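Long-range contact in zona occludens toxin N-terminal domain-containing protein (Neisseria meningitidis MC58, PDB 2R2A), which is of unknown function but, as the N-terminal domain of a zonular occludens toxin relative with a P-loop NTPase-like fold, probably binds a nucleotide: residues A[139-151]-A[160-172]. Numbering follows the deposited sequence.
Sequences NLRTLVRKHYHIA and LLEWKICADDPVK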
loop_
_atom_site.group_PDB
_atom_site.type_symbol
_atom_site.label_atom_id
_atom_site.label_comp_id
_atom_site.label_asym_id
_atom_site.label_seq_id
_atom_site.Cartn_x
_atom_site.Cartn_y
_atom_site.Cartn_z
ATOM N N ASN A 139 10.660 -9.410 4.726
ATOM C CA ASN A 139 10.927 -8.442 5.787
ATOM C C ASN A 139 9.850 -7.350 5.827
ATOM O O ASN A 139 9.556 -6.799 6.887
ATOM C CB ASN A 139 12.373 -7.903 5.665
ATOM C CG ASN A 139 13.417 -8.887 6.225
ATOM O OD1 ASN A 139 13.211 -9.483 7.292
ATOM N ND2 ASN A 139 14.550 -9.030 5.534
ATOM N N LEU A 140 9.211 -7.086 4.686
ATOM C CA LEU A 140 8.039 -6.212 4.658
ATOM C C LEU A 140 6.793 -6.980 5.120
ATOM O O LEU A 140 5.986 -6.457 5.892
ATOM C CB LEU A 140 7.793 -5.666 3.233
ATOM C CG LEU A 140 6.537 -4.855 2.860
ATOM C CD1 LEU A 140 6.342 -3.626 3.734
ATOM C CD2 LEU A 140 6.679 -4.435 1.339
ATOM N N ARG A 141 6.649 -8.221 4.651
ATOM C CA ARG A 141 5.480 -9.046 4.974
ATOM C C ARG A 141 5.338 -9.281 6.468
ATOM O O ARG A 141 4.214 -9.283 7.020
ATOM C CB ARG A 141 5.556 -10.386 4.246
ATOM C CG ARG A 141 5.158 -10.298 2.787
ATOM C CD ARG A 141 5.123 -11.672 2.149
ATOM N NE ARG A 141 6.379 -12.065 1.467
ATOM C CZ ARG A 141 6.791 -13.327 1.358
ATOM N NH1 ARG A 141 6.082 -14.292 1.933
ATOM N NH2 ARG A 141 7.917 -13.639 0.695
ATOM N N THR A 142 6.478 -9.488 7.136
ATOM C CA THR A 142 6.483 -9.729 8.585
ATOM C C THR A 142 5.868 -8.567 9.379
ATOM O O THR A 142 5.382 -8.760 10.488
ATOM C CB THR A 142 7.910 -10.065 9.113
ATOM O OG1 THR A 142 7.812 -10.764 10.358
ATOM C CG2 THR A 142 8.738 -8.796 9.329
ATOM N N LEU A 143 5.913 -7.366 8.811
ATOM C CA LEU A 143 5.416 -6.156 9.475
ATOM C C LEU A 143 3.942 -5.847 9.222
ATOM O O LEU A 143 3.367 -4.961 9.869
ATOM C CB LEU A 143 6.253 -4.959 9.050
ATOM C CG LEU A 143 7.731 -5.047 9.384
ATOM C CD1 LEU A 143 8.394 -4.042 8.485
ATOM C CD2 LEU A 143 8.019 -4.808 10.888
ATOM N N VAL A 144 3.321 -6.586 8.318
ATOM C CA VAL A 144 1.934 -6.324 7.923
ATOM C C VAL A 144 1.037 -6.639 9.097
ATOM O O VAL A 144 1.210 -7.688 9.729
ATOM C CB VAL A 144 1.531 -7.202 6.691
ATOM C CG1 VAL A 144 -0.013 -7.137 6.456
ATOM C CG2 VAL A 144 2.335 -6.780 5.465
ATOM N N ARG A 145 0.099 -5.745 9.397
ATOM C CA ARG A 145 -0.876 -5.940 10.497
ATOM C C ARG A 145 -2.332 -5.948 10.001
ATOM O O ARG A 145 -3.265 -6.095 10.783
ATOM C CB ARG A 145 -0.673 -4.901 11.615
ATOM C CG ARG A 145 0.540 -5.223 12.480
ATOM C CD ARG A 145 0.534 -4.381 13.777
ATOM N NE ARG A 145 1.856 -4.337 14.402
ATOM C CZ ARG A 145 2.175 -4.919 15.560
ATOM N NH1 ARG A 145 1.259 -5.603 16.256
ATOM N NH2 ARG A 145 3.417 -4.802 16.029
ATOM N N LYS A 146 -2.509 -5.785 8.692
ATOM C CA LYS A 146 -3.821 -5.967 8.065
ATOM C C LYS A 146 -3.617 -6.435 6.614
ATOM O O LYS A 146 -2.899 -5.808 5.841
ATOM C CB LYS A 146 -4.680 -4.680 8.148
ATOM C CG LYS A 146 -6.045 -4.781 7.416
ATOM C CD LYS A 146 -7.088 -3.773 7.949
ATOM C CE LYS A 146 -6.956 -2.331 7.359
ATOM N NZ LYS A 146 -8.265 -1.467 7.398
ATOM N N HIS A 147 -4.215 -7.561 6.239
ATOM C CA HIS A 147 -4.065 -8.077 4.872
ATOM C C HIS A 147 -5.459 -8.293 4.303
ATOM O O HIS A 147 -6.243 -8.976 4.912
ATOM C CB HIS A 147 -3.216 -9.354 4.906
ATOM C CG HIS A 147 -3.022 -10.084 3.610
ATOM N ND1 HIS A 147 -3.288 -9.562 2.360
ATOM C CD2 HIS A 147 -2.476 -11.308 3.388
ATOM C CE1 HIS A 147 -2.941 -10.436 1.428
ATOM N NE2 HIS A 147 -2.454 -11.505 2.036
ATOM N N TYR A 148 -5.796 -7.602 3.210
ATOM C CA TYR A 148 -7.035 -7.894 2.478
ATOM C C TYR A 148 -6.676 -8.583 1.204
ATOM O O TYR A 148 -5.721 -8.181 0.510
ATOM C CB TYR A 148 -7.698 -6.585 2.059
ATOM C CG TYR A 148 -8.269 -5.767 3.174
ATOM C CD1 TYR A 148 -9.331 -6.228 3.957
ATOM C CD2 TYR A 148 -7.768 -4.497 3.419
ATOM C CE1 TYR A 148 -9.895 -5.390 4.973
ATOM C CE2 TYR A 148 -8.288 -3.695 4.411
ATOM C CZ TYR A 148 -9.355 -4.140 5.190
ATOM O OH TYR A 148 -9.862 -3.288 6.168
ATOM N N HIS A 149 -7.426 -9.610 0.864
ATOM C CA HIS A 149 -7.226 -10.251 -0.421
ATOM C C HIS A 149 -8.614 -10.348 -1.101
ATOM O O HIS A 149 -9.618 -10.736 -0.449
ATOM C CB HIS A 149 -6.652 -11.663 -0.239
ATOM C CG HIS A 149 -6.524 -12.405 -1.546
ATOM N ND1 HIS A 149 -5.431 -12.249 -2.378
ATOM C CD2 HIS A 149 -7.351 -13.272 -2.169
ATOM C CE1 HIS A 149 -5.593 -13.011 -3.454
ATOM N NE2 HIS A 149 -6.766 -13.603 -3.368
ATOM N N ILE A 150 -8.687 -9.974 -2.369
ATOM C CA ILE A 150 -9.931 -10.063 -3.121
ATOM C C ILE A 150 -9.964 -11.409 -3.843
ATOM O O ILE A 150 -9.148 -11.691 -4.735
ATOM C CB ILE A 150 -10.069 -8.877 -4.140
ATOM C CG1 ILE A 150 -9.923 -7.538 -3.391
ATOM C CG2 ILE A 150 -11.431 -8.994 -4.888
ATOM C CD1 ILE A 150 -9.723 -6.363 -4.364
ATOM N N ALA A 151 -10.901 -12.256 -3.429
ATOM C CA ALA A 151 -11.052 -13.555 -4.044
ATOM C C ALA A 151 -12.278 -13.513 -4.947
ATOM O O ALA A 151 -13.254 -12.800 -4.659
ATOM C CB ALA A 151 -11.212 -14.616 -2.941
ATOM N N LEU A 160 -14.047 -10.240 -0.018
ATOM C CA LEU A 160 -12.898 -9.669 0.596
ATOM C C LEU A 160 -12.502 -10.569 1.806
ATOM O O LEU A 160 -13.291 -10.756 2.704
ATOM C CB LEU A 160 -13.294 -8.280 1.088
ATOM C CG LEU A 160 -12.120 -7.507 1.598
ATOM C CD1 LEU A 160 -11.309 -7.087 0.373
ATOM C CD2 LEU A 160 -12.665 -6.317 2.353
ATOM N N LEU A 161 -11.297 -11.119 1.775
ATOM C CA LEU A 161 -10.741 -11.932 2.870
ATOM C C LEU A 161 -9.866 -10.988 3.678
ATOM O O LEU A 161 -9.079 -10.183 3.101
ATOM C CB LEU A 161 -9.920 -13.095 2.305
ATOM C CG LEU A 161 -10.639 -14.075 1.324
ATOM C CD1 LEU A 161 -9.650 -15.135 0.864
ATOM C CD2 LEU A 161 -11.800 -14.751 2.041
ATOM N N GLU A 162 -9.960 -11.101 4.991
ATOM C CA GLU A 162 -9.176 -10.232 5.863
ATOM C C GLU A 162 -8.453 -11.027 6.962
ATOM O O GLU A 162 -9.071 -11.845 7.657
ATOM C CB GLU A 162 -10.065 -9.192 6.537
ATOM C CG GLU A 162 -9.237 -8.190 7.319
ATOM C CD GLU A 162 -10.049 -7.271 8.209
ATOM O OE1 GLU A 162 -11.272 -7.086 7.988
ATOM O OE2 GLU A 162 -9.416 -6.723 9.133
ATOM N N TRP A 163 -7.163 -10.738 7.114
ATOM C CA TRP A 163 -6.368 -11.300 8.211
ATOM C C TRP A 163 -5.672 -10.160 8.939
ATOM O O TRP A 163 -5.563 -9.052 8.399
ATOM C CB TRP A 163 -5.292 -12.259 7.691
ATOM C CG TRP A 163 -5.771 -13.458 6.890
ATOM C CD1 TRP A 163 -6.014 -14.720 7.348
ATOM C CD2 TRP A 163 -5.943 -13.500 5.475
ATOM N NE1 TRP A 163 -6.358 -15.558 6.304
ATOM C CE2 TRP A 163 -6.329 -14.828 5.141
ATOM C CE3 TRP A 163 -5.850 -12.530 4.454
ATOM C CZ2 TRP A 163 -6.619 -15.213 3.820
ATOM C CZ3 TRP A 163 -6.111 -12.909 3.125
ATOM C CH2 TRP A 163 -6.499 -14.254 2.830
ATOM N N LYS A 164 -5.156 -10.466 10.140
ATOM C CA LYS A 164 -4.426 -9.497 10.944
ATOM C C LYS A 164 -2.913 -9.634 10.750
ATOM O O LYS A 164 -2.123 -8.924 11.399
ATOM C CB LYS A 164 -4.768 -9.696 12.439
ATOM C CG LYS A 164 -6.214 -9.471 12.783
ATOM C CD LYS A 164 -6.672 -8.081 12.409
ATOM C CE LYS A 164 -7.800 -7.607 13.333
ATOM N NZ LYS A 164 -8.583 -6.468 12.742
ATOM N N ILE A 165 -2.517 -10.558 9.879
ATOM C CA ILE A 165 -1.122 -10.713 9.511
ATOM C C ILE A 165 -1.096 -11.010 8.017
ATOM O O ILE A 165 -2.151 -11.192 7.402
ATOM C CB ILE A 165 -0.408 -11.844 10.320
ATOM C CG1 ILE A 165 -0.973 -13.240 9.959
ATOM C CG2 ILE A 165 -0.460 -11.551 11.827
ATOM C CD1 ILE A 165 -0.265 -14.392 10.766
ATOM N N CYS A 166 0.093 -11.028 7.425
ATOM C CA CYS A 166 0.201 -11.392 6.021
ATOM C C CYS A 166 -0.109 -12.884 5.852
ATOM O O CYS A 166 0.502 -13.749 6.494
ATOM C CB CYS A 166 1.589 -11.041 5.461
ATOM S SG CYS A 166 1.793 -11.593 3.765
ATOM N N ALA A 167 -1.096 -13.200 5.025
ATOM C CA ALA A 167 -1.403 -14.590 4.700
ATOM C C ALA A 167 -0.655 -14.893 3.425
ATOM O O ALA A 167 -1.068 -14.474 2.350
ATOM C CB ALA A 167 -2.909 -14.828 4.491
ATOM N N ASP A 168 0.432 -15.651 3.534
ATOM C CA ASP A 168 1.293 -15.875 2.354
ATOM C C ASP A 168 0.606 -16.619 1.192
ATOM O O ASP A 168 1.017 -16.482 0.036
ATOM C CB ASP A 168 2.526 -16.701 2.776
ATOM C CG ASP A 168 3.537 -15.886 3.558
ATOM O OD1 ASP A 168 3.526 -14.636 3.492
ATOM O OD2 ASP A 168 4.342 -16.499 4.278
ATOM N N ASP A 169 -0.391 -17.439 1.506
ATOM C CA ASP A 169 -1.153 -18.175 0.502
ATOM C C ASP A 169 -2.624 -17.856 0.766
ATOM O O ASP A 169 -3.284 -18.600 1.465
ATOM C CB ASP A 169 -0.909 -19.693 0.615
ATOM C CG ASP A 169 0.551 -20.060 0.414
ATOM O OD1 ASP A 169 0.992 -20.165 -0.752
ATOM O OD2 ASP A 169 1.255 -20.239 1.424
ATOM N N PRO A 170 -3.105 -16.717 0.248
ATOM C CA PRO A 170 -4.449 -16.219 0.633
ATOM C C PRO A 170 -5.647 -17.133 0.343
ATOM O O PRO A 170 -6.472 -17.334 1.222
ATOM C CB PRO A 170 -4.574 -14.890 -0.111
ATOM C CG PRO A 170 -3.195 -14.546 -0.651
ATOM C CD PRO A 170 -2.378 -15.814 -0.671
ATOM N N VAL A 171 -5.749 -17.683 -0.862
ATOM C CA VAL A 171 -6.896 -18.571 -1.171
ATOM C C VAL A 171 -6.826 -19.836 -0.300
ATOM O O VAL A 171 -7.809 -20.185 0.362
ATOM C CB VAL A 171 -7.045 -18.824 -2.715
ATOM C CG1 VAL A 171 -8.212 -19.791 -3.025
ATOM C CG2 VAL A 171 -7.264 -17.501 -3.466
ATOM N N LYS A 172 -5.666 -20.483 -0.234
ATOM C CA LYS A 172 -5.443 -21.629 0.664
ATOM C C LYS A 172 -5.713 -21.324 2.171
ATOM O O LYS A 172 -6.112 -22.219 2.933
ATOM C CB LYS A 172 -4.017 -22.173 0.430
ATOM C CG LYS A 172 -3.641 -23.468 1.130
ATOM C CD LYS A 172 -2.500 -24.213 0.353
ATOM C CE LYS A 172 -1.664 -25.096 1.274
ATOM N NZ LYS A 172 -1.073 -26.304 0.583
HETATM O O HOH W 1 2.282 -10.158 8.890
HETATM O O HOH W 2 -11.383 -4.521 7.879
#
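His147 and His149 of strand 146-151 pair with Trp163 and Leu161 of strand 160-163, and the four side chains form one face of an antiparallel hairpin. Both pairs are of the hydrogen-bonded kind; the nearly straight Leu161 N to His149 O bond measures 2.8 Å.

Beyond Trp163 the second segment leaves the sheet and folds back over this face, laying Ala167 and Pro170 on the faces of its rings. The small Ala167 methyl rests on the indole of Trp163, 3.4 Å above its plane and over its centre. Pro170 CB rests over a face of the His149 ring, 3.6 Å from its centroid, in a CH-pi contact that suits a rigid, apolar ring. His149 turns CG away from its own N (chi1 176°), which carries the ring out to Pro170, while its ND1 is bonded to Thr11 OG1. The edge of the Trp163 ring meets His149 CB, with CZ3 3.6 Å from it. His147 lies beside the indole, its ring plane turned 38° from that of the six-membered ring of Trp163, and a weak, doubtful bond links its NE2 to Ala167 O.

On the other face, Leu160 CD2 and the methylene CG of Glu162 press against Tyr148, the latter at 3.7 Å from CE1; a water joins the phenol oxygen to Glu162 OE1.

Further along, Cys166 SG nestles against the aliphatic part of Arg141. The Arg141 chain, bent at chi3 (-94°), gives NE to Leu136 O and NH1 to Asp168 OD1 (3.0 Å), the latter a salt bridge made from above the carboxylate plane. A second water ties Arg141 O and Val144 O to Cys166 N.

This is a beta hairpin joined to the P-loop NTPase-like core: its first strand runs parallel to strand 7-11, the return strand 160-163 begins the antiparallel part of the sheet, and His149 touches the probable Walker A loop.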